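Local coordinates for alpha-fucosidase (Bifidobacterium bifidum, PDB 2EAB), which probably hydrolyses alpha-1,2-linked L-fucose residues from glycans, this chain being the catalytic part of a longer, membrane-attached protein, at residues G385-N390 with M427-T432; S417-N422 with I445-G450; P431-N436 with V515-E520. One frame throughout, in Å; residues are numbered along the deposited sequence.

Contact 1. Residues G385-N390 with M427-T432. With CA (calcium ion), chain C.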
loop_
_atom_site.group_PDB
_atom_site.type_symbol
_atom_site.label_atom_id
_atom_site.label_comp_id
_atom_site.label_asym_id
_atom_site.label_seq_id
_atom_site.Cartn_x
_atom_site.Cartn_y
_atom_site.Cartn_z
ATOM N N GLY A 385 8.378 8.331 0.591
ATOM C CA GLY A 385 8.621 8.829 -0.758
ATOM C C GLY A 385 7.399 8.930 -1.657
ATOM O O GLY A 385 7.364 9.767 -2.561
ATOM N N SER A 386 6.394 8.087 -1.418
ATOM C CA SER A 386 5.241 7.979 -2.331
ATOM C C SER A 386 3.888 8.433 -1.781
ATOM O O SER A 386 2.948 8.627 -2.553
ATOM C CB SER A 386 5.101 6.544 -2.852
ATOM O OG SER A 386 4.711 5.654 -1.824
ATOM N N SER A 387 3.790 8.589 -0.463
ATOM C CA SER A 387 2.504 8.825 0.179
ATOM C C SER A 387 2.667 9.770 1.364
ATOM O O SER A 387 2.935 9.336 2.486
ATOM C CB SER A 387 1.901 7.486 0.624
ATOM O OG SER A 387 0.605 7.646 1.174
ATOM N N ARG A 388 2.523 11.067 1.118
ATOM C CA ARG A 388 2.619 12.041 2.203
ATOM C C ARG A 388 1.245 12.609 2.533
ATOM O O ARG A 388 0.298 12.452 1.759
ATOM C CB ARG A 388 3.620 13.149 1.862
ATOM C CG ARG A 388 5.072 12.676 1.809
ATOM C CD ARG A 388 5.546 12.113 3.150
ATOM N NE ARG A 388 5.464 13.089 4.242
ATOM C CZ ARG A 388 6.437 13.930 4.587
ATOM N NH1 ARG A 388 7.600 13.929 3.944
ATOM N NH2 ARG A 388 6.242 14.774 5.595
ATOM N N GLU A 389 1.139 13.272 3.685
ATOM C CA GLU A 389 -0.132 13.859 4.130
ATOM C C GLU A 389 -0.745 14.752 3.069
ATOM O O GLU A 389 -1.968 14.814 2.942
ATOM C CB GLU A 389 0.056 14.682 5.406
ATOM C CG GLU A 389 0.487 13.881 6.604
ATOM C CD GLU A 389 1.074 14.745 7.703
ATOM O OE1 GLU A 389 0.310 15.519 8.320
ATOM O OE2 GLU A 389 2.300 14.637 7.952
ATOM N N ASN A 390 0.105 15.440 2.312
ATOM C CA ASN A 390 -0.373 16.356 1.289
ATOM C C ASN A 390 -0.274 15.827 -0.145
ATOM O O ASN A 390 -0.434 16.589 -1.096
ATOM C CB ASN A 390 0.305 17.723 1.426
ATOM C CG ASN A 390 1.791 17.680 1.112
ATOM O OD1 ASN A 390 2.362 16.625 0.826
ATOM N ND2 ASN A 390 2.426 18.842 1.166
ATOM N N MET A 427 -2.513 -3.665 0.460
ATOM C CA MET A 427 -1.166 -4.012 0.906
ATOM C C MET A 427 -0.266 -2.785 1.059
ATOM O O MET A 427 0.526 -2.707 2.004
ATOM C CB MET A 427 -0.539 -5.036 -0.035
ATOM C CG MET A 427 0.745 -5.635 0.506
ATOM S SD MET A 427 1.395 -6.993 -0.464
ATOM C CE MET A 427 -0.011 -8.116 -0.480
ATOM N N ASN A 428 -0.401 -1.828 0.142
ATOM C CA ASN A 428 0.348 -0.576 0.233
ATOM C C ASN A 428 0.129 0.122 1.568
ATOM O O ASN A 428 1.000 0.861 2.031
ATOM C CB ASN A 428 -0.063 0.394 -0.876
ATOM C CG ASN A 428 0.472 0.013 -2.244
ATOM O OD1 ASN A 428 0.973 -1.089 -2.461
ATOM N ND2 ASN A 428 0.332 0.933 -3.191
ATOM N N TYR A 429 -1.050 -0.088 2.152
ATOM C CA TYR A 429 -1.419 0.535 3.421
ATOM C C TYR A 429 -1.586 -0.457 4.568
ATOM O O TYR A 429 -2.362 -0.220 5.505
ATOM C CB TYR A 429 -2.629 1.478 3.239
ATOM C CG TYR A 429 -2.235 2.659 2.386
ATOM C CD1 TYR A 429 -1.686 3.802 2.967
ATOM C CD2 TYR A 429 -2.337 2.610 0.997
ATOM C CE1 TYR A 429 -1.272 4.874 2.185
ATOM C CE2 TYR A 429 -1.929 3.678 0.211
ATOM C CZ TYR A 429 -1.397 4.803 0.809
ATOM O OH TYR A 429 -0.991 5.849 0.014
ATOM N N TRP A 430 -0.852 -1.567 4.496
ATOM C CA TRP A 430 -0.745 -2.481 5.634
ATOM C C TRP A 430 0.293 -2.111 6.698
ATOM O O TRP A 430 0.028 -2.343 7.871
ATOM C CB TRP A 430 -0.516 -3.928 5.196
ATOM C CG TRP A 430 -1.727 -4.607 4.631
ATOM C CD1 TRP A 430 -3.028 -4.187 4.695
ATOM C CD2 TRP A 430 -1.743 -5.854 3.929
ATOM N NE1 TRP A 430 -3.850 -5.089 4.049
ATOM C CE2 TRP A 430 -3.084 -6.122 3.574
ATOM C CE3 TRP A 430 -0.750 -6.772 3.563
ATOM C CZ2 TRP A 430 -3.455 -7.274 2.860
ATOM C CZ3 TRP A 430 -1.120 -7.912 2.854
ATOM C CH2 TRP A 430 -2.459 -8.152 2.515
ATOM N N PRO A 431 1.488 -1.600 6.319
ATOM C CA PRO A 431 2.435 -1.243 7.394
ATOM C C PRO A 431 2.290 0.182 7.910
ATOM O O PRO A 431 3.006 0.580 8.826
ATOM C CB PRO A 431 3.791 -1.379 6.707
ATOM C CG PRO A 431 3.512 -0.976 5.288
ATOM C CD PRO A 431 2.086 -1.404 4.983
ATOM N N THR A 432 1.376 0.944 7.332
ATOM C CA THR A 432 1.367 2.385 7.525
ATOM C C THR A 432 1.166 2.794 8.981
ATOM O O THR A 432 1.763 3.763 9.442
ATOM C CB THR A 432 0.291 3.024 6.638
ATOM O OG1 THR A 432 0.339 2.416 5.339
ATOM C CG2 THR A 432 0.500 4.530 6.513
HETATM CA CA CA C . 1.284 9.841 -4.250
#

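Contact 2. Residues S417-N422 with I445-G450. With EDO (1,2-ethanediol), chain D; EDO (1,2-ethanediol), chain H.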
loop_
_atom_site.group_PDB
_atom_site.type_symbol
_atom_site.label_atom_id
_atom_site.label_comp_id
_atom_site.label_asym_id
_atom_site.label_seq_id
_atom_site.Cartn_x
_atom_site.Cartn_y
_atom_site.Cartn_z
ATOM N N SER A 417 -0.031 0.756 -13.878
ATOM C CA SER A 417 0.507 1.249 -12.598
ATOM C C SER A 417 -0.606 1.929 -11.795
ATOM O O SER A 417 -0.434 3.015 -11.238
ATOM C CB SER A 417 1.708 2.175 -12.815
ATOM O OG SER A 417 2.333 2.479 -11.576
ATOM N N ASP A 418 -1.752 1.261 -11.752
ATOM C CA ASP A 418 -2.993 1.870 -11.294
ATOM C C ASP A 418 -3.252 1.675 -9.795
ATOM O O ASP A 418 -2.339 1.358 -9.021
ATOM C CB ASP A 418 -4.177 1.394 -12.174
ATOM C CG ASP A 418 -4.538 -0.075 -11.967
ATOM O OD1 ASP A 418 -3.954 -0.707 -11.069
ATOM O OD2 ASP A 418 -5.421 -0.593 -12.688
ATOM N N PHE A 419 -4.496 1.904 -9.393
ATOM C CA PHE A 419 -4.961 1.606 -8.044
ATOM C C PHE A 419 -5.730 0.291 -8.134
ATOM O O PHE A 419 -6.867 0.252 -8.611
ATOM C CB PHE A 419 -5.797 2.769 -7.502
ATOM C CG PHE A 419 -5.060 4.077 -7.539
ATOM C CD1 PHE A 419 -5.356 5.029 -8.509
ATOM C CD2 PHE A 419 -4.018 4.330 -6.643
ATOM C CE1 PHE A 419 -4.653 6.227 -8.569
ATOM C CE2 PHE A 419 -3.311 5.532 -6.697
ATOM C CZ PHE A 419 -3.630 6.481 -7.665
ATOM N N HIS A 420 -5.077 -0.797 -7.720
ATOM C CA HIS A 420 -5.630 -2.144 -7.849
ATOM C C HIS A 420 -6.179 -2.537 -6.492
ATOM O O HIS A 420 -5.418 -2.880 -5.580
ATOM C CB HIS A 420 -4.565 -3.153 -8.305
ATOM C CG HIS A 420 -4.813 -3.714 -9.669
ATOM N ND1 HIS A 420 -5.206 -5.016 -9.903
ATOM C CD2 HIS A 420 -4.727 -3.128 -10.882
ATOM C CE1 HIS A 420 -5.341 -5.201 -11.205
ATOM N NE2 HIS A 420 -5.063 -4.068 -11.821
ATOM N N MET A 421 -7.498 -2.479 -6.358
ATOM C CA MET A 421 -8.130 -2.406 -5.046
ATOM C C MET A 421 -8.712 -3.735 -4.567
ATOM O O MET A 421 -9.634 -3.757 -3.755
ATOM C CB MET A 421 -9.179 -1.284 -5.053
ATOM C CG MET A 421 -9.452 -0.657 -3.696
ATOM S SD MET A 421 -10.387 0.870 -3.838
ATOM C CE MET A 421 -12.018 0.225 -4.210
ATOM N N ASN A 422 -8.149 -4.844 -5.034
ATOM C CA ASN A 422 -8.558 -6.158 -4.540
ATOM C C ASN A 422 -7.365 -6.971 -4.029
ATOM O O ASN A 422 -7.287 -8.181 -4.237
ATOM C CB ASN A 422 -9.378 -6.923 -5.590
ATOM C CG ASN A 422 -10.394 -7.883 -4.968
ATOM O OD1 ASN A 422 -10.708 -7.805 -3.779
ATOM N ND2 ASN A 422 -10.916 -8.791 -5.781
ATOM N N ILE A 445 -7.312 7.839 2.654
ATOM C CA ILE A 445 -8.621 8.210 3.177
ATOM C C ILE A 445 -9.326 9.148 2.198
ATOM O O ILE A 445 -10.493 8.941 1.862
ATOM C CB ILE A 445 -8.540 8.852 4.583
ATOM C CG1 ILE A 445 -7.765 7.944 5.546
ATOM C CG2 ILE A 445 -9.944 9.137 5.121
ATOM C CD1 ILE A 445 -7.519 8.548 6.912
ATOM N N GLU A 446 -8.606 10.165 1.732
ATOM C CA GLU A 446 -9.161 11.081 0.743
ATOM C C GLU A 446 -9.539 10.376 -0.564
ATOM O O GLU A 446 -10.552 10.701 -1.176
ATOM C CB GLU A 446 -8.213 12.247 0.470
ATOM C CG GLU A 446 -8.864 13.306 -0.420
ATOM C CD GLU A 446 -7.967 14.468 -0.793
ATOM O OE1 GLU A 446 -6.919 14.673 -0.151
ATOM O OE2 GLU A 446 -8.323 15.188 -1.751
ATOM N N TYR A 447 -8.739 9.395 -0.970
ATOM C CA TYR A 447 -9.023 8.630 -2.185
ATOM C C TYR A 447 -10.331 7.850 -2.061
ATOM O O TYR A 447 -11.135 7.816 -2.991
ATOM C CB TYR A 447 -7.868 7.677 -2.490
ATOM C CG TYR A 447 -8.027 6.955 -3.807
ATOM C CD1 TYR A 447 -7.721 7.593 -5.008
ATOM C CD2 TYR A 447 -8.498 5.644 -3.852
ATOM C CE1 TYR A 447 -7.871 6.946 -6.223
ATOM C CE2 TYR A 447 -8.661 4.989 -5.065
ATOM C CZ TYR A 447 -8.340 5.643 -6.245
ATOM O OH TYR A 447 -8.513 4.980 -7.442
ATOM N N VAL A 448 -10.534 7.219 -0.908
ATOM C CA VAL A 448 -11.734 6.423 -0.695
ATOM C C VAL A 448 -12.950 7.354 -0.595
ATOM O O VAL A 448 -13.992 7.073 -1.180
ATOM C CB VAL A 448 -11.575 5.477 0.517
ATOM C CG1 VAL A 448 -12.878 4.730 0.792
ATOM C CG2 VAL A 448 -10.449 4.479 0.246
ATOM N N GLU A 449 -12.798 8.487 0.095
ATOM C CA GLU A 449 -13.833 9.531 0.059
ATOM C C GLU A 449 -14.112 9.949 -1.384
ATOM O O GLU A 449 -15.264 10.174 -1.762
ATOM C CB GLU A 449 -13.442 10.738 0.911
ATOM C CG GLU A 449 -13.444 10.426 2.398
ATOM C CD GLU A 449 -12.842 11.518 3.266
ATOM O OE1 GLU A 449 -11.909 12.219 2.819
ATOM O OE2 GLU A 449 -13.282 11.643 4.433
ATOM N N GLY A 450 -13.052 10.010 -2.187
ATOM C CA GLY A 450 -13.143 10.353 -3.603
ATOM C C GLY A 450 -13.893 9.343 -4.455
ATOM O O GLY A 450 -14.331 9.666 -5.559
HETATM C C1 EDO D . -8.084 -11.364 -2.722
HETATM O O1 EDO D . -7.379 -12.618 -3.194
HETATM C C2 EDO D . -8.925 -10.869 -3.964
HETATM O O2 EDO D . -7.976 -10.377 -5.017
HETATM C C1 EDO H . -13.809 13.013 -6.151
HETATM O O1 EDO H . -15.051 12.330 -5.895
HETATM C C2 EDO H . -13.714 14.398 -5.406
HETATM O O2 EDO H . -14.906 15.113 -5.697
#

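Contact 3. Residues P431-N436 with V515-E520. With EDO (1,2-ethanediol), chain I; EDO (1,2-ethanediol), chain G.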
loop_
_atom_site.group_PDB
_atom_site.type_symbol
_atom_site.label_atom_id
_atom_site.label_comp_id
_atom_site.label_asym_id
_atom_site.label_seq_id
_atom_site.Cartn_x
_atom_site.Cartn_y
_atom_site.Cartn_z
ATOM N N PRO A 431 1.488 -1.600 6.319
ATOM C CA PRO A 431 2.435 -1.243 7.394
ATOM C C PRO A 431 2.290 0.182 7.910
ATOM O O PRO A 431 3.006 0.580 8.826
ATOM C CB PRO A 431 3.791 -1.379 6.707
ATOM C CG PRO A 431 3.512 -0.976 5.288
ATOM C CD PRO A 431 2.086 -1.404 4.983
ATOM N N THR A 432 1.376 0.944 7.332
ATOM C CA THR A 432 1.367 2.385 7.525
ATOM C C THR A 432 1.166 2.794 8.981
ATOM O O THR A 432 1.763 3.763 9.442
ATOM C CB THR A 432 0.291 3.024 6.638
ATOM O OG1 THR A 432 0.339 2.416 5.339
ATOM C CG2 THR A 432 0.500 4.530 6.513
ATOM N N TYR A 433 0.323 2.057 9.695
ATOM C CA TYR A 433 0.046 2.388 11.085
ATOM C C TYR A 433 0.983 1.683 12.060
ATOM O O TYR A 433 1.551 2.319 12.954
ATOM C CB TYR A 433 -1.412 2.083 11.419
ATOM C CG TYR A 433 -2.385 2.619 10.399
ATOM C CD1 TYR A 433 -2.652 3.983 10.320
ATOM C CD2 TYR A 433 -3.027 1.761 9.500
ATOM C CE1 TYR A 433 -3.533 4.481 9.380
ATOM C CE2 TYR A 433 -3.917 2.250 8.554
ATOM C CZ TYR A 433 -4.169 3.608 8.509
ATOM O OH TYR A 433 -5.057 4.107 7.585
ATOM N N SER A 434 1.156 0.376 11.882
ATOM C CA SER A 434 1.984 -0.409 12.798
ATOM C C SER A 434 3.445 0.039 12.761
ATOM O O SER A 434 4.139 -0.020 13.784
ATOM C CB SER A 434 1.855 -1.908 12.514
ATOM O OG SER A 434 2.368 -2.227 11.233
ATOM N N ALA A 435 3.896 0.508 11.596
ATOM C CA ALA A 435 5.255 1.028 11.462
ATOM C C ALA A 435 5.351 2.541 11.697
ATOM O O ALA A 435 6.325 3.175 11.286
ATOM C CB ALA A 435 5.862 0.631 10.113
ATOM N N ASN A 436 4.357 3.104 12.383
ATOM C CA ASN A 436 4.425 4.482 12.895
ATOM C C ASN A 436 4.536 5.539 11.789
ATOM O O ASN A 436 5.395 6.424 11.831
ATOM C CB ASN A 436 5.566 4.618 13.917
ATOM C CG ASN A 436 5.295 5.670 14.978
ATOM O OD1 ASN A 436 4.481 6.578 14.799
ATOM N ND2 ASN A 436 5.993 5.548 16.102
ATOM N N VAL A 515 -8.924 2.152 5.916
ATOM C CA VAL A 515 -9.405 3.461 6.342
ATOM C C VAL A 515 -9.757 3.449 7.832
ATOM O O VAL A 515 -9.317 4.327 8.579
ATOM C CB VAL A 515 -10.595 3.945 5.470
ATOM C CG1 VAL A 515 -11.188 5.225 6.024
ATOM C CG2 VAL A 515 -10.145 4.161 4.035
ATOM N N TYR A 516 -10.531 2.454 8.266
ATOM C CA TYR A 516 -10.916 2.370 9.672
ATOM C C TYR A 516 -9.703 2.224 10.594
ATOM O O TYR A 516 -9.709 2.726 11.723
ATOM C CB TYR A 516 -11.941 1.251 9.923
ATOM C CG TYR A 516 -12.393 1.245 11.364
ATOM C CD1 TYR A 516 -13.228 2.245 11.846
ATOM C CD2 TYR A 516 -11.943 0.276 12.261
ATOM C CE1 TYR A 516 -13.621 2.282 13.179
ATOM C CE2 TYR A 516 -12.339 0.305 13.605
ATOM C CZ TYR A 516 -13.174 1.315 14.050
ATOM O OH TYR A 516 -13.572 1.372 15.371
ATOM N N GLU A 517 -8.662 1.543 10.118
ATOM C CA GLU A 517 -7.442 1.403 10.910
ATOM C C GLU A 517 -6.815 2.744 11.287
ATOM O O GLU A 517 -6.161 2.847 12.322
ATOM C CB GLU A 517 -6.425 0.511 10.206
ATOM C CG GLU A 517 -6.873 -0.930 10.108
ATOM C CD GLU A 517 -5.744 -1.922 10.214
ATOM O OE1 GLU A 517 -4.608 -1.599 9.803
ATOM O OE2 GLU A 517 -5.993 -3.036 10.718
ATOM N N ALA A 518 -7.021 3.774 10.470
ATOM C CA ALA A 518 -6.529 5.101 10.827
ATOM C C ALA A 518 -7.105 5.553 12.162
ATOM O O ALA A 518 -6.412 6.210 12.947
ATOM C CB ALA A 518 -6.840 6.104 9.736
ATOM N N TYR A 519 -8.366 5.204 12.416
ATOM C CA TYR A 519 -8.968 5.450 13.719
ATOM C C TYR A 519 -8.495 4.460 14.788
ATOM O O TYR A 519 -8.154 4.867 15.905
ATOM C CB TYR A 519 -10.501 5.476 13.657
ATOM C CG TYR A 519 -11.091 5.728 15.020
ATOM C CD1 TYR A 519 -10.888 6.955 15.649
ATOM C CD2 TYR A 519 -11.796 4.743 15.709
ATOM C CE1 TYR A 519 -11.387 7.215 16.911
ATOM C CE2 TYR A 519 -12.309 5.001 16.999
ATOM C CZ TYR A 519 -12.093 6.244 17.572
ATOM O OH TYR A 519 -12.581 6.533 18.824
ATOM N N GLU A 520 -8.467 3.167 14.463
ATOM C CA GLU A 520 -8.038 2.153 15.438
ATOM C C GLU A 520 -6.716 2.517 16.089
ATOM O O GLU A 520 -6.552 2.385 17.301
ATOM C CB GLU A 520 -7.793 0.814 14.770
ATOM C CG GLU A 520 -8.985 0.016 14.397
ATOM C CD GLU A 520 -8.569 -1.315 13.797
ATOM O OE1 GLU A 520 -7.480 -1.369 13.180
ATOM O OE2 GLU A 520 -9.314 -2.304 13.928
HETATM C C1 EDO I . -10.051 2.888 19.378
HETATM O O1 EDO I . -9.994 1.983 18.230
HETATM C C2 EDO I . -9.284 4.082 18.718
HETATM O O2 EDO I . -7.815 3.967 19.565
HETATM C C1 EDO G . -2.872 -5.876 9.867
HETATM O O1 EDO G . -2.619 -6.160 11.332
HETATM C C2 EDO G . -2.156 -4.502 9.561
HETATM O O2 EDO G . -2.727 -3.514 10.454
#

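Contact 1. Residues G385-N390 with M427-T432
Tyr429 reaches Ser387 through a single hydrogen bond, with Tyr429 OH giving its proton to Ser387 OG at 2.7 Å. The serine oxygen lies at the edge of the tyrosine ring, in its plane. Ser387 CB follows close behind, 3.4 Å from Tyr429 OH. OG stands anti to the backbone N of Ser387 (chi1 -176°), which turns the hydroxyl to the tyrosine. Both oxygens are buried and each has a further partner. Ser387 OG also bonds to Leu440 O, and Tyr429 OH to Ser395 N. The two outside bonds probably help to hold both hydroxyls in place.

The tight part is confined to this pair. Next to it, Ser386 O binds a calcium ion at 2.7 Å, with Leu393 O and Glu77 OE2 as further ligands. Farther along 385-390 the contact is loose. Arg388 turns away from Tyr429 and pairs with Asp326 in a salt bridge, while Glu389 and Asn390 lie on the solvent side.

Ser387 is the first residue to leave helical geometry after helix 365-386. The contact thus joins the end of that helix to the segment at helix 424-428 in the family 95 catalytic domain, an (alpha/alpha)6 barrel. Pro443 and Leu444 of helix 442-450 pack on Ser387 and Tyr429, Asn514 of helix 507-520 touches Tyr429, and helix 767-780 lies against Met427, Asn428 and Trp430.

Contact 2. Residues S417-N422 with I445-G450
Phe419 and Tyr447 carry this contact, ring against ring. Their planes are turned 44° from each other and their centroids lie 4.7 Å apart, so the two rings meet at a slant. Tyr447 CE1 sits over one face of the Phe419 ring, 3.9 Å above the plane and shifted to the rim. The phenol oxygen comes closest. Tyr447 OH is 3.3 Å from Phe419 CD1 and 3.5 Å from Phe419 CB, so it rests at the root of the phenylalanine ring. Met421, two residues on, adds looser cover with its side chain.

Tyr447 is sent across by its first torsion, with CG anti to the backbone N (chi1 -174°). Its hydroxyl is held by a hydrogen bond to Thr488 O, which satisfies the buried polar end beside the apolar ring. Phe419 also meets the ring of Trp80, with planes about 15° apart. Leu393, whose carbonyl binds calcium, lies near the Phe419 side chain, and the calcium ion is about 7 Å from the Phe419 side chain.

The motif is a small two-stranded antiparallel sheet, 419-420 with 486-487, laid beside helix 442-450 of the catalytic domain. Backbone bonds from Phe419 to Asn487 and from Met421 to Thr485 hold the strand in place. Asn487 also touches both Met421 and Tyr447.

Farther out, Asn422 OD1 bonds to Tyr578 OH, and its side chain packs on Trp510, Thr485 and Ser504. A leucine here would probably leave the Tyr578 hydroxyl without the oxygen it bonds to. On the helix side, Glu449 forms a salt bridge with Arg530, and Val448 packs on Ile511 of helix 507-520.

Contact 3. Residues P431-N436 with V515-E520
Tyr433 lays its ring against the backbone of helix 507-520 at Glu517 and Ala518. The contact is mainly van der Waals. Tyr433 CE1 lies 3.4 Å from Ala518 CA, and Tyr433 CE2 lies 3.5 Å from Glu517 CB. One ring face lies over the peptide between Glu517 and Ala518. The small Ala518 side chain probably allows this close approach; its CB is 3.4 Å from Tyr433 OH. Tyr433 CG lies beside the backbone N (chi1 -48°), which turns the ring toward the helix.

Among the polar bonds, Tyr433 OH is held by Asn514 O of the same helix. The Glu517 side chain passes the ring at a slant, with OE1 3.7 Å from Tyr433 CD2 and the carboxylate plane 68° from the ring plane. Glu517 OE2 makes a salt bridge with Arg820, which also pairs with Glu520. Glu520 belongs to a calcium site empty in this model. A buffer molecule, TRS, is bonded to both glutamates.

A type I turn from Tyr433 to Asn436 shapes the loop between helices 424-428 and 442-450. Pro431 and Ala435 pack on helix 767-780, Ser434 bonds to Val818 of strand 812-819, and helices 525-546 and 577-596 back Tyr516 and Tyr519.

How the contacts relate
All three contacts are buried in the catalytic domain, and contact 1 lies nearest the centre of the chain. Each turns on a tyrosine, used differently. In contact 1 the hydroxyl bonds across; in contact 2 a ring meets a ring; in contact 3 a ring face meets helix backbone. Contacts 1 and 3 share Pro431 and Thr432. Contacts 2 and 3 touch where helices 442-450 and 507-520 pack, with Ile445 CD1 3.8 Å from Ala518 CB. Contacts 1 and 2 do not touch, but both lie near the bound calcium. Contact 3 faces the C-terminal strands instead, and its acidic edge is paired with arginine.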